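Local coordinates for beta-N-acetylglucosaminidase (PDB 3WO8), which probably hydrolyses terminal non-reducing N-acetyl-D-hexosamine residues from N-acetyl-beta-D-hexosaminides, as a family 3 glycoside hydrolase built around a TIM barrel, at residues E29-I34 with M57-F62; E81-V86 with V117-V122; P382-R387 with I463-S468. All coordinates share one frame; numbering follows the deposited sequence.

Interaction 1: E29-I34 with M57-F62; sequences EEVKEI and MDFMSF
One face of the Phe62 ring carries the aliphatic part of Lys32. CG of Lys32 stands 4.1 Å from the centroid of the Phe62 ring and 17° off its normal, a CH-pi contact offset toward the rim. The methylenes follow the ring outward: CD of Lys32 reaches CE1 of Phe62 at 3.9 Å and touches CD1 as well, while the leading ring atom, CZ of Phe62, comes to 3.8 Å from CA of Lys32. With CG of Phe62 anti to the backbone N (chi1 171°), the ring is carried across to the neighbouring helix, where Lys32 lies over one face. A bend at chi3 then turns the lysine chain so that NZ ends 4.7 Å from OD2 of Asp58, not in contact but probably close enough for some attraction, and forms a long, weak ion pair with Glu470. At the second ring, CG1 of Val31 comes at Phe59 obliquely, 4.0 Å from CZ of Phe59, and the two side chains cross at about a right angle. Helices 29-37 and 53-66, joined through strand 42-45, lie next to each other on the outside of the TIM barrel, and this contact packs them together. Phe59 lies on the inner side of the pair, against Ile43 and Ile45 of that strand and edge-to-face with Phe24; the Val31-Phe59 pair is accordingly buried, whereas Lys32 and Phe62 are partly open to solvent.

Interaction 2: E81-V86 with V117-V122; sequences EVLKYV and VGLNMV
Leu83 and Leu119 meet tip to tip through a single pair of methyls, CD2 of Leu83 lying 4.0 Å from CD2 of Leu119. The contact belongs to the TIM barrel: 81-86 is part of the long loop that follows barrel strand 70-72. Residues 117-122 lead from the end of helix 100-117 into the short strand 121-122. Both leucines also rest on Met114 of that helix, which makes the pair part of a small apolar cluster. From Leu83 to Val86 the chain makes a type I turn, closed by a weak bond from Val86 N to Leu83 O. Within this turn, CG of Lys84 lies over the centre of the Tyr85 ring, 3.8 Å above its plane. Tyr85 itself crosses Val117 obliquely, both valine methyls touching the ring, and its hydroxyl is hydrogen-bonded to Glu53; Lys84 of the second subunit packs against it as well. After Val117 the helix ends in a Schellman motif with Gly118 at C-prime, its phi of 128° letting the chain turn away toward Leu119 and the strand. CG2 of Val117, anti to its carbonyl carbon, makes the closer approach to the tyrosine, 3.5 Å from CD2 of Tyr85.

Interaction 3: P382-R387 with I463-S468; sequences PEIVSR and ISIYKS
Ile384 holds CG2 anti to its backbone N (chi1 -64°, measured to CG1), which sends this methyl onto the facing helix, and Tyr466 has CG anti to its own N (chi1 -179°), which turns the ring edge toward Ile384 and brings CE1 within reach of Arg387. CG2 of Ile384 consequently sits 3.8 Å from CA of Tyr466, close against the helix backbone. The same methyl approaches the ring at its edge, near the plane, and touches CG2 of Ile465 at 4.3 Å. Arg387 adds an aliphatic contact one turn on: its CD is 3.9 Å from CE1 of Tyr466, and the guanidinium plane stands 77° from the ring, so the charged group does not stack on it. NH1 of Arg387 instead forms a salt bridge with Asp26. Within the second helix, Ser468 OG donates to Ser464 O at 3.1 Å, while Ser468 N reaches that oxygen from the opposite face of the carbonyl plane; one acceptor thus satisfies two donors of a buried serine. The contact joins helices 374-385 and 462-471 of the C-terminal domain. Tyr466 faces helix 53-66 of the TIM barrel, meeting Leu55 and Tyr54, while Val385 packs on Glu392 of strand 391-397 and Ile463 on Ser340 of helix 334-342.

Interactions 1 and 2 belong to the TIM barrel, and interaction 3 to the C-terminal domain. Interaction 1 is partly buried, with a lysine stem covering an aromatic ring; interactions 2 and 3 are buried and mainly apolar. The second subunit borders interaction 2 more extensively, and reaches interaction 3 only at Ser464. Helix 53-66 connects all three: Met60 CE packs 3.7 Å from Gly118 C, joining the two barrel contacts, while both a salt bridge, Asp58 OD1 to Lys467 NZ at 2.7 Å, and packing of Met57 on Ile463 connect interaction 1 with interaction 3 across the domains. Interactions 2 and 3 do not touch, their nearest atoms being about 10 Å apart.

Interaction 1: E29-I34 with M57-F62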
ATOM      1  N   GLU B  29     -10.842   6.007  22.846  1.00 54.38           N
ATOM      2  CA  GLU B  29     -11.879   5.567  23.761  1.00 53.36           C
ATOM      3  C   GLU B  29     -13.239   6.213  23.458  1.00 51.26           C
ATOM      4  O   GLU B  29     -14.281   5.599  23.662  1.00 53.33           O
ATOM      5  CB  GLU B  29     -11.431   5.799  25.207  1.00 55.91           C
ATOM      6  CG  GLU B  29     -12.214   4.981  26.230  1.00 63.39           C
ATOM      7  CD  GLU B  29     -12.094   3.484  26.012  1.00 69.89           C
ATOM      8  OE1 GLU B  29     -11.000   3.040  25.600  1.00 73.96           O
ATOM      9  OE2 GLU B  29     -13.083   2.753  26.253  1.00 69.52           O
ATOM     10  N   GLU B  30     -13.237   7.436  22.944  1.00 51.43           N
ATOM     11  CA  GLU B  30     -14.496   8.107  22.609  1.00 53.50           C
ATOM     12  C   GLU B  30     -15.154   7.393  21.421  1.00 56.16           C
ATOM     13  O   GLU B  30     -16.342   7.075  21.458  1.00 58.02           O
ATOM     14  CB  GLU B  30     -14.247   9.592  22.295  1.00 54.83           C
ATOM     15  CG  GLU B  30     -15.494  10.432  21.984  1.00 56.98           C
ATOM     16  CD  GLU B  30     -15.152  11.873  21.611  1.00 57.49           C
ATOM     17  OE1 GLU B  30     -14.123  12.361  22.085  1.00 65.38           O
ATOM     18  OE2 GLU B  30     -15.884  12.529  20.854  1.00 55.80           O
ATOM     19  N   VAL B  31     -14.349   7.114  20.392  1.00 53.85           N
ATOM     20  CA  VAL B  31     -14.822   6.495  19.164  1.00 48.96           C
ATOM     21  C   VAL B  31     -15.457   5.155  19.460  1.00 46.01           C
ATOM     22  O   VAL B  31     -16.573   4.871  19.014  1.00 43.36           O
ATOM     23  CB  VAL B  31     -13.681   6.322  18.149  1.00 49.16           C
ATOM     24  CG1 VAL B  31     -14.101   5.404  17.011  1.00 52.55           C
ATOM     25  CG2 VAL B  31     -13.253   7.670  17.584  1.00 49.54           C
ATOM     26  N   LYS B  32     -14.737   4.345  20.219  1.00 48.21           N
ATOM     27  CA  LYS B  32     -15.243   3.057  20.699  1.00 55.15           C
ATOM     28  C   LYS B  32     -16.552   3.205  21.469  1.00 59.18           C
ATOM     29  O   LYS B  32     -17.442   2.359  21.341  1.00 62.92           O
ATOM     30  CB  LYS B  32     -14.245   2.372  21.626  1.00 53.56           C
ATOM     31  CG  LYS B  32     -12.891   2.017  21.022  1.00 57.11           C
ATOM     32  CD  LYS B  32     -12.183   0.967  21.886  1.00 63.46           C
ATOM     33  CE  LYS B  32     -10.682   1.186  22.033  1.00 62.39           C
ATOM     34  NZ  LYS B  32     -10.072   0.034  22.749  1.00 64.76           N
ATOM     35  N   GLU B  33     -16.668   4.265  22.269  1.00 61.28           N
ATOM     36  CA  GLU B  33     -17.859   4.445  23.110  1.00 62.08           C
ATOM     37  C   GLU B  33     -19.101   4.791  22.295  1.00 51.41           C
ATOM     38  O   GLU B  33     -20.123   4.176  22.482  1.00 48.95           O
ATOM     39  CB  GLU B  33     -17.593   5.445  24.235  1.00 71.16           C
ATOM     40  CG  GLU B  33     -16.723   4.845  25.345  1.00 82.18           C
ATOM     41  CD  GLU B  33     -16.176   5.864  26.369  1.00 89.95           C
ATOM     42  OE1 GLU B  33     -15.734   5.441  27.455  1.00 86.98           O
ATOM     43  OE2 GLU B  33     -16.163   7.090  26.112  1.00102.44           O
ATOM     44  N   ILE B  34     -18.992   5.740  21.371  1.00 47.60           N
ATOM     45  CA  ILE B  34     -20.070   6.046  20.450  1.00 44.80           C
ATOM     46  C   ILE B  34     -20.484   4.769  19.788  1.00 46.65           C
ATOM     47  O   ILE B  34     -21.654   4.529  19.614  1.00 50.43           O
ATOM     48  CB  ILE B  34     -19.631   7.009  19.326  1.00 50.16           C
ATOM     49  CG1 ILE B  34     -19.329   8.398  19.869  1.00 55.05           C
ATOM     50  CG2 ILE B  34     -20.711   7.156  18.256  1.00 50.65           C
ATOM     51  CD1 ILE B  34     -20.575   9.205  20.184  1.00 58.68           C
ATOM     52  N   MET B  57      -5.422  -1.023  11.973  1.00 36.46           N
ATOM     53  CA  MET B  57      -5.528  -2.399  12.413  1.00 36.76           C
ATOM     54  C   MET B  57      -6.363  -2.566  13.676  1.00 35.52           C
ATOM     55  O   MET B  57      -7.213  -3.442  13.765  1.00 37.67           O
ATOM     56  CB  MET B  57      -4.137  -3.022  12.594  1.00 41.01           C
ATOM     57  CG  MET B  57      -3.385  -3.259  11.278  1.00 40.22           C
ATOM     58  SD  MET B  57      -1.624  -3.577  11.523  1.00 43.72           S
ATOM     59  CE  MET B  57      -1.224  -3.802   9.780  1.00 45.02           C
ATOM     60  N   ASP B  58      -6.133  -1.750  14.678  1.00 38.68           N
ATOM     61  CA  ASP B  58      -6.871  -1.939  15.924  1.00 36.29           C
ATOM     62  C   ASP B  58      -8.306  -1.568  15.715  1.00 35.82           C
ATOM     63  O   ASP B  58      -9.173  -2.162  16.309  1.00 35.19           O
ATOM     64  CB  ASP B  58      -6.293  -1.102  17.037  1.00 40.51           C
ATOM     65  CG  ASP B  58      -6.592  -1.673  18.397  1.00 41.18           C
ATOM     66  OD1 ASP B  58      -6.469  -2.913  18.527  1.00 41.23           O
ATOM     67  OD2 ASP B  58      -6.920  -0.888  19.326  1.00 37.50           O
ATOM     68  N   PHE B  59      -8.565  -0.621  14.827  1.00 35.14           N
ATOM     69  CA  PHE B  59      -9.933  -0.229  14.547  1.00 38.39           C
ATOM     70  C   PHE B  59     -10.663  -1.391  13.901  1.00 36.51           C
ATOM     71  O   PHE B  59     -11.770  -1.674  14.240  1.00 41.20           O
ATOM     72  CB  PHE B  59      -9.953   1.047  13.675  1.00 42.17           C
ATOM     73  CG  PHE B  59     -11.262   1.826  13.688  1.00 43.14           C
ATOM     74  CD1 PHE B  59     -12.324   1.481  14.509  1.00 43.32           C
ATOM     75  CD2 PHE B  59     -11.405   2.917  12.855  1.00 43.79           C
ATOM     76  CE1 PHE B  59     -13.498   2.194  14.471  1.00 45.04           C
ATOM     77  CE2 PHE B  59     -12.555   3.654  12.827  1.00 44.24           C
ATOM     78  CZ  PHE B  59     -13.611   3.293  13.631  1.00 47.99           C
ATOM     79  N   MET B  60     -10.031  -2.094  12.981  1.00 38.71           N
ATOM     80  CA  MET B  60     -10.713  -3.191  12.269  1.00 35.01           C
ATOM     81  C   MET B  60     -10.892  -4.357  13.227  1.00 32.60           C
ATOM     82  O   MET B  60     -11.877  -5.059  13.195  1.00 31.53           O
ATOM     83  CB  MET B  60      -9.875  -3.646  11.060  1.00 35.22           C
ATOM     84  CG  MET B  60      -9.852  -2.673   9.895  1.00 36.06           C
ATOM     85  SD  MET B  60     -11.473  -2.674   9.125  1.00 38.93           S
ATOM     86  CE  MET B  60     -11.172  -1.678   7.682  1.00 41.49           C
ATOM     87  N   SER B  61      -9.899  -4.594  14.063  1.00 31.11           N
ATOM     88  CA  SER B  61     -10.015  -5.621  15.075  1.00 31.94           C
ATOM     89  C   SER B  61     -11.182  -5.365  16.024  1.00 37.13           C
ATOM     90  O   SER B  61     -11.909  -6.267  16.379  1.00 41.09           O
ATOM     91  CB  SER B  61      -8.760  -5.648  15.923  1.00 30.45           C
ATOM     92  OG  SER B  61      -8.884  -6.645  16.896  1.00 29.39           O
ATOM     93  N   PHE B  62     -11.311  -4.125  16.466  1.00 40.28           N
ATOM     94  CA  PHE B  62     -12.443  -3.684  17.259  1.00 42.00           C
ATOM     95  C   PHE B  62     -13.763  -3.876  16.504  1.00 42.06           C
ATOM     96  O   PHE B  62     -14.702  -4.437  17.064  1.00 45.02           O
ATOM     97  CB  PHE B  62     -12.264  -2.217  17.674  1.00 43.55           C
ATOM     98  CG  PHE B  62     -13.472  -1.622  18.307  1.00 46.53           C
ATOM     99  CD1 PHE B  62     -13.751  -1.857  19.648  1.00 48.09           C
ATOM    100  CD2 PHE B  62     -14.349  -0.843  17.561  1.00 47.36           C
ATOM    101  CE1 PHE B  62     -14.872  -1.313  20.253  1.00 45.20           C
ATOM    102  CE2 PHE B  62     -15.481  -0.305  18.149  1.00 46.74           C
ATOM    103  CZ  PHE B  62     -15.732  -0.533  19.504  1.00 48.31           C
TER

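Interaction 2: E81-V86 with V117-V122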
ATOM      1  N   GLU B  81      -7.273   9.885  -3.160  1.00 31.92           N
ATOM      2  CA  GLU B  81      -6.677   8.582  -2.833  1.00 33.42           C
ATOM      3  C   GLU B  81      -6.261   8.609  -1.385  1.00 29.97           C
ATOM      4  O   GLU B  81      -5.663   9.542  -0.961  1.00 30.66           O
ATOM      5  CB  GLU B  81      -5.477   8.252  -3.739  1.00 32.14           C
ATOM      6  CG  GLU B  81      -5.859   8.004  -5.181  1.00 34.37           C
ATOM      7  CD  GLU B  81      -4.707   7.516  -6.088  1.00 36.73           C
ATOM      8  OE1 GLU B  81      -3.528   7.846  -5.822  1.00 33.86           O
ATOM      9  OE2 GLU B  81      -4.998   6.788  -7.075  1.00 32.75           O
ATOM     10  N   VAL B  82      -6.627   7.584  -0.645  1.00 30.06           N
ATOM     11  CA  VAL B  82      -6.467   7.534   0.798  1.00 29.35           C
ATOM     12  C   VAL B  82      -5.911   6.208   1.331  1.00 31.74           C
ATOM     13  O   VAL B  82      -5.536   6.116   2.499  1.00 35.13           O
ATOM     14  CB  VAL B  82      -7.831   7.823   1.523  1.00 29.06           C
ATOM     15  CG1 VAL B  82      -8.365   9.194   1.146  1.00 28.17           C
ATOM     16  CG2 VAL B  82      -8.909   6.787   1.203  1.00 28.88           C
ATOM     17  N   LEU B  83      -5.851   5.179   0.500  1.00 33.37           N
ATOM     18  CA  LEU B  83      -5.411   3.862   0.923  1.00 34.10           C
ATOM     19  C   LEU B  83      -4.039   3.604   0.327  1.00 34.93           C
ATOM     20  O   LEU B  83      -3.886   3.578  -0.902  1.00 37.73           O
ATOM     21  CB  LEU B  83      -6.339   2.787   0.415  1.00 37.52           C
ATOM     22  CG  LEU B  83      -7.804   2.797   0.855  1.00 41.53           C
ATOM     23  CD1 LEU B  83      -8.636   1.841  -0.008  1.00 43.91           C
ATOM     24  CD2 LEU B  83      -7.913   2.370   2.307  1.00 41.45           C
ATOM     25  N   LYS B  84      -3.034   3.423   1.179  1.00 33.63           N
ATOM     26  CA  LYS B  84      -1.683   3.152   0.686  1.00 35.25           C
ATOM     27  C   LYS B  84      -1.600   1.857  -0.115  1.00 33.49           C
ATOM     28  O   LYS B  84      -0.835   1.773  -1.060  1.00 33.29           O
ATOM     29  CB  LYS B  84      -0.659   3.119   1.821  1.00 39.39           C
ATOM     30  CG  LYS B  84      -0.797   2.013   2.848  1.00 42.12           C
ATOM     31  CD  LYS B  84       0.059   2.322   4.091  1.00 47.84           C
ATOM     32  CE  LYS B  84       1.479   1.756   4.057  1.00 51.36           C
ATOM     33  NZ  LYS B  84       1.481   0.357   4.623  1.00 57.09           N
ATOM     34  N   TYR B  85      -2.455   0.901   0.235  1.00 30.32           N
ATOM     35  CA  TYR B  85      -2.471  -0.429  -0.328  1.00 30.89           C
ATOM     36  C   TYR B  85      -2.874  -0.542  -1.799  1.00 29.22           C
ATOM     37  O   TYR B  85      -2.609  -1.539  -2.441  1.00 29.21           O
ATOM     38  CB  TYR B  85      -3.420  -1.296   0.479  1.00 31.62           C
ATOM     39  CG  TYR B  85      -3.226  -1.159   1.961  1.00 35.38           C
ATOM     40  CD1 TYR B  85      -2.072  -1.620   2.556  1.00 38.84           C
ATOM     41  CD2 TYR B  85      -4.198  -0.561   2.771  1.00 39.16           C
ATOM     42  CE1 TYR B  85      -1.876  -1.525   3.906  1.00 41.80           C
ATOM     43  CE2 TYR B  85      -4.017  -0.445   4.145  1.00 43.41           C
ATOM     44  CZ  TYR B  85      -2.842  -0.935   4.706  1.00 45.66           C
ATOM     45  OH  TYR B  85      -2.606  -0.854   6.052  1.00 40.59           O
ATOM     46  N   VAL B  86      -3.534   0.455  -2.334  1.00 30.63           N
ATOM     47  CA  VAL B  86      -4.064   0.340  -3.663  1.00 32.25           C
ATOM     48  C   VAL B  86      -3.144   1.062  -4.581  1.00 30.67           C
ATOM     49  O   VAL B  86      -2.727   2.167  -4.286  1.00 34.38           O
ATOM     50  CB  VAL B  86      -5.494   0.922  -3.747  1.00 35.18           C
ATOM     51  CG1 VAL B  86      -6.046   0.899  -5.169  1.00 33.79           C
ATOM     52  CG2 VAL B  86      -6.410   0.116  -2.846  1.00 34.19           C
ATOM     53  N   VAL B 117      -7.972  -5.780   3.100  1.00 38.21           N
ATOM     54  CA  VAL B 117      -7.672  -4.814   4.134  1.00 38.87           C
ATOM     55  C   VAL B 117      -8.805  -4.824   5.152  1.00 41.68           C
ATOM     56  O   VAL B 117      -8.591  -4.634   6.344  1.00 43.67           O
ATOM     57  CB  VAL B 117      -7.580  -3.421   3.502  1.00 40.20           C
ATOM     58  CG1 VAL B 117      -7.455  -2.364   4.556  1.00 46.13           C
ATOM     59  CG2 VAL B 117      -6.402  -3.307   2.562  1.00 43.83           C
ATOM     60  N   GLY B 118     -10.025  -5.003   4.656  1.00 39.50           N
ATOM     61  CA  GLY B 118     -11.172  -5.160   5.515  1.00 38.55           C
ATOM     62  C   GLY B 118     -12.313  -4.228   5.192  1.00 37.28           C
ATOM     63  O   GLY B 118     -13.294  -4.201   5.890  1.00 40.77           O
ATOM     64  N   LEU B 119     -12.153  -3.415   4.175  1.00 36.58           N
ATOM     65  CA  LEU B 119     -13.232  -2.625   3.679  1.00 34.88           C
ATOM     66  C   LEU B 119     -14.202  -3.522   2.910  1.00 34.79           C
ATOM     67  O   LEU B 119     -13.799  -4.477   2.229  1.00 37.43           O
ATOM     68  CB  LEU B 119     -12.713  -1.565   2.715  1.00 35.86           C
ATOM     69  CG  LEU B 119     -11.917  -0.354   3.190  1.00 39.16           C
ATOM     70  CD1 LEU B 119     -12.342   0.099   4.579  1.00 37.83           C
ATOM     71  CD2 LEU B 119     -10.432  -0.654   3.131  1.00 42.14           C
ATOM     72  N   ASN B 120     -15.488  -3.204   3.000  1.00 32.64           N
ATOM     73  CA  ASN B 120     -16.495  -3.940   2.248  1.00 30.29           C
ATOM     74  C   ASN B 120     -17.401  -3.025   1.423  1.00 29.85           C
ATOM     75  O   ASN B 120     -18.398  -3.453   0.902  1.00 32.30           O
ATOM     76  CB  ASN B 120     -17.264  -4.832   3.202  1.00 30.05           C
ATOM     77  CG  ASN B 120     -18.094  -4.047   4.210  1.00 32.53           C
ATOM     78  OD1 ASN B 120     -18.185  -2.812   4.170  1.00 34.36           O
ATOM     79  ND2 ASN B 120     -18.707  -4.758   5.113  1.00 30.61           N
ATOM     80  N   MET B 121     -17.000  -1.769   1.262  1.00 32.30           N
ATOM     81  CA  MET B 121     -17.733  -0.806   0.496  1.00 33.34           C
ATOM     82  C   MET B 121     -16.765   0.278   0.101  1.00 34.17           C
ATOM     83  O   MET B 121     -15.745   0.461   0.795  1.00 32.94           O
ATOM     84  CB  MET B 121     -18.805  -0.188   1.384  1.00 38.07           C
ATOM     85  CG  MET B 121     -19.611   0.958   0.744  1.00 40.92           C
ATOM     86  SD  MET B 121     -21.103   1.444   1.673  1.00 41.34           S
ATOM     87  CE  MET B 121     -21.862  -0.139   1.823  1.00 47.89           C
ATOM     88  N   VAL B 122     -17.084   1.003  -0.978  1.00 30.74           N
ATOM     89  CA  VAL B 122     -16.317   2.185  -1.340  1.00 31.99           C
ATOM     90  C   VAL B 122     -17.197   3.286  -1.881  1.00 32.39           C
ATOM     91  O   VAL B 122     -18.138   3.038  -2.611  1.00 35.32           O
ATOM     92  CB  VAL B 122     -15.200   1.880  -2.385  1.00 32.92           C
ATOM     93  CG1 VAL B 122     -15.772   1.288  -3.655  1.00 36.54           C
ATOM     94  CG2 VAL B 122     -14.417   3.131  -2.733  1.00 31.18           C
TER

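Interaction 3: P382-R387 with I463-S468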
ATOM      1  N   PRO B 382       7.245   7.849  20.066  1.00 37.80           N
ATOM      2  CA  PRO B 382       6.607   8.859  20.915  1.00 35.84           C
ATOM      3  C   PRO B 382       5.191   9.210  20.511  1.00 34.55           C
ATOM      4  O   PRO B 382       4.344   9.381  21.379  1.00 34.78           O
ATOM      5  CB  PRO B 382       7.529  10.052  20.790  1.00 36.28           C
ATOM      6  CG  PRO B 382       8.852   9.462  20.522  1.00 36.81           C
ATOM      7  CD  PRO B 382       8.555   8.307  19.588  1.00 36.83           C
ATOM      8  N   GLU B 383       4.907   9.268  19.219  1.00 36.94           N
ATOM      9  CA  GLU B 383       3.490   9.512  18.783  1.00 38.14           C
ATOM     10  C   GLU B 383       2.544   8.394  19.269  1.00 37.37           C
ATOM     11  O   GLU B 383       1.376   8.650  19.553  1.00 34.67           O
ATOM     12  CB  GLU B 383       3.352   9.784  17.270  1.00 38.64           C
ATOM     13  CG  GLU B 383       2.680   8.720  16.423  1.00 49.67           C
ATOM     14  CD  GLU B 383       1.140   8.840  16.400  1.00 52.49           C
ATOM     15  OE1 GLU B 383       0.567   9.949  16.363  1.00 49.62           O
ATOM     16  OE2 GLU B 383       0.477   7.791  16.393  1.00 59.25           O
ATOM     17  N   ILE B 384       3.069   7.177  19.406  1.00 34.23           N
ATOM     18  CA  ILE B 384       2.270   6.046  19.840  1.00 37.50           C
ATOM     19  C   ILE B 384       1.952   6.211  21.317  1.00 38.67           C
ATOM     20  O   ILE B 384       0.810   6.205  21.726  1.00 38.27           O
ATOM     21  CB  ILE B 384       3.003   4.688  19.620  1.00 39.52           C
ATOM     22  CG1 ILE B 384       3.247   4.416  18.121  1.00 38.42           C
ATOM     23  CG2 ILE B 384       2.193   3.546  20.221  1.00 38.79           C
ATOM     24  CD1 ILE B 384       4.240   3.301  17.869  1.00 37.17           C
ATOM     25  N   VAL B 385       2.993   6.409  22.107  1.00 37.46           N
ATOM     26  CA  VAL B 385       2.828   6.592  23.520  1.00 34.31           C
ATOM     27  C   VAL B 385       2.014   7.841  23.830  1.00 34.98           C
ATOM     28  O   VAL B 385       1.293   7.882  24.825  1.00 32.45           O
ATOM     29  CB  VAL B 385       4.194   6.643  24.186  1.00 33.04           C
ATOM     30  CG1 VAL B 385       4.053   7.028  25.640  1.00 32.06           C
ATOM     31  CG2 VAL B 385       4.898   5.298  24.026  1.00 32.28           C
ATOM     32  N   SER B 386       2.096   8.860  22.976  1.00 39.35           N
ATOM     33  CA  SER B 386       1.288  10.061  23.198  1.00 41.07           C
ATOM     34  C   SER B 386      -0.183   9.730  23.251  1.00 42.11           C
ATOM     35  O   SER B 386      -0.963  10.534  23.713  1.00 40.02           O
ATOM     36  CB  SER B 386       1.508  11.098  22.122  1.00 42.93           C
ATOM     37  OG  SER B 386       0.545  10.978  21.080  1.00 48.50           O
ATOM     38  N   ARG B 387      -0.584   8.566  22.738  1.00 44.51           N
ATOM     39  CA  ARG B 387      -2.007   8.216  22.738  1.00 45.77           C
ATOM     40  C   ARG B 387      -2.516   7.848  24.110  1.00 44.17           C
ATOM     41  O   ARG B 387      -3.710   7.879  24.345  1.00 44.50           O
ATOM     42  CB  ARG B 387      -2.311   7.104  21.734  1.00 48.93           C
ATOM     43  CG  ARG B 387      -2.067   7.544  20.305  1.00 48.45           C
ATOM     44  CD  ARG B 387      -2.505   6.543  19.243  1.00 47.77           C
ATOM     45  NE  ARG B 387      -2.617   7.327  18.021  1.00 50.22           N
ATOM     46  CZ  ARG B 387      -3.719   7.962  17.617  1.00 48.54           C
ATOM     47  NH1 ARG B 387      -3.653   8.683  16.509  1.00 50.35           N
ATOM     48  NH2 ARG B 387      -4.894   7.858  18.279  1.00 46.29           N
ATOM     49  N   ILE B 463       2.403  -1.421  15.864  1.00 35.55           N
ATOM     50  CA  ILE B 463       1.214  -2.125  16.356  1.00 34.70           C
ATOM     51  C   ILE B 463       1.517  -2.907  17.637  1.00 34.28           C
ATOM     52  O   ILE B 463       0.730  -2.950  18.577  1.00 31.45           O
ATOM     53  CB  ILE B 463       0.582  -3.022  15.277  1.00 33.59           C
ATOM     54  CG1 ILE B 463      -0.769  -3.584  15.733  1.00 34.80           C
ATOM     55  CG2 ILE B 463       1.503  -4.167  14.957  1.00 33.82           C
ATOM     56  CD1 ILE B 463      -1.665  -2.612  16.470  1.00 32.83           C
ATOM     57  N   SER B 464       2.699  -3.473  17.709  1.00 36.65           N
ATOM     58  CA  SER B 464       3.025  -4.291  18.873  1.00 38.81           C
ATOM     59  C   SER B 464       3.150  -3.433  20.100  1.00 39.91           C
ATOM     60  O   SER B 464       2.597  -3.749  21.122  1.00 39.90           O
ATOM     61  CB  SER B 464       4.290  -5.087  18.600  1.00 39.79           C
ATOM     62  OG  SER B 464       4.107  -5.820  17.376  1.00 37.98           O
ATOM     63  N   ILE B 465       3.861  -2.322  19.976  1.00 43.18           N
ATOM     64  CA  ILE B 465       4.014  -1.339  21.070  1.00 39.36           C
ATOM     65  C   ILE B 465       2.647  -0.752  21.453  1.00 38.96           C
ATOM     66  O   ILE B 465       2.325  -0.668  22.623  1.00 41.81           O
ATOM     67  CB  ILE B 465       5.017  -0.216  20.686  1.00 37.82           C
ATOM     68  CG1 ILE B 465       6.395  -0.818  20.482  1.00 39.73           C
ATOM     69  CG2 ILE B 465       5.128   0.809  21.784  1.00 39.54           C
ATOM     70  CD1 ILE B 465       7.516   0.159  20.260  1.00 40.47           C
ATOM     71  N   TYR B 466       1.836  -0.389  20.473  1.00 35.58           N
ATOM     72  CA  TYR B 466       0.520   0.127  20.756  1.00 37.00           C
ATOM     73  C   TYR B 466      -0.303  -0.880  21.546  1.00 43.94           C
ATOM     74  O   TYR B 466      -0.802  -0.567  22.627  1.00 46.63           O
ATOM     75  CB  TYR B 466      -0.181   0.430  19.453  1.00 39.95           C
ATOM     76  CG  TYR B 466      -1.563   1.000  19.581  1.00 40.39           C
ATOM     77  CD1 TYR B 466      -1.761   2.287  20.024  1.00 42.67           C
ATOM     78  CD2 TYR B 466      -2.666   0.262  19.217  1.00 43.86           C
ATOM     79  CE1 TYR B 466      -3.036   2.831  20.120  1.00 48.18           C
ATOM     80  CE2 TYR B 466      -3.947   0.782  19.323  1.00 48.15           C
ATOM     81  CZ  TYR B 466      -4.124   2.060  19.768  1.00 47.62           C
ATOM     82  OH  TYR B 466      -5.377   2.546  19.856  1.00 44.30           O
ATOM     83  N   LYS B 467      -0.438  -2.096  21.013  1.00 44.40           N
ATOM     84  CA  LYS B 467      -1.178  -3.144  21.697  1.00 40.48           C
ATOM     85  C   LYS B 467      -0.671  -3.374  23.116  1.00 40.40           C
ATOM     86  O   LYS B 467      -1.477  -3.466  24.039  1.00 47.57           O
ATOM     87  CB  LYS B 467      -1.148  -4.464  20.943  1.00 40.23           C
ATOM     88  CG  LYS B 467      -1.819  -4.481  19.576  1.00 43.09           C
ATOM     89  CD  LYS B 467      -3.289  -4.093  19.579  1.00 43.08           C
ATOM     90  CE  LYS B 467      -4.112  -4.921  20.543  1.00 41.48           C
ATOM     91  NZ  LYS B 467      -5.543  -4.814  20.129  1.00 41.95           N
ATOM     92  N   SER B 468       0.629  -3.451  23.334  1.00 36.81           N
ATOM     93  CA  SER B 468       1.108  -3.593  24.716  1.00 38.15           C
ATOM     94  C   SER B 468       0.543  -2.540  25.709  1.00 41.36           C
ATOM     95  O   SER B 468       0.174  -2.890  26.820  1.00 42.30           O
ATOM     96  CB  SER B 468       2.625  -3.515  24.775  1.00 36.14           C
ATOM     97  OG  SER B 468       3.191  -4.544  24.007  1.00 35.58           O
TER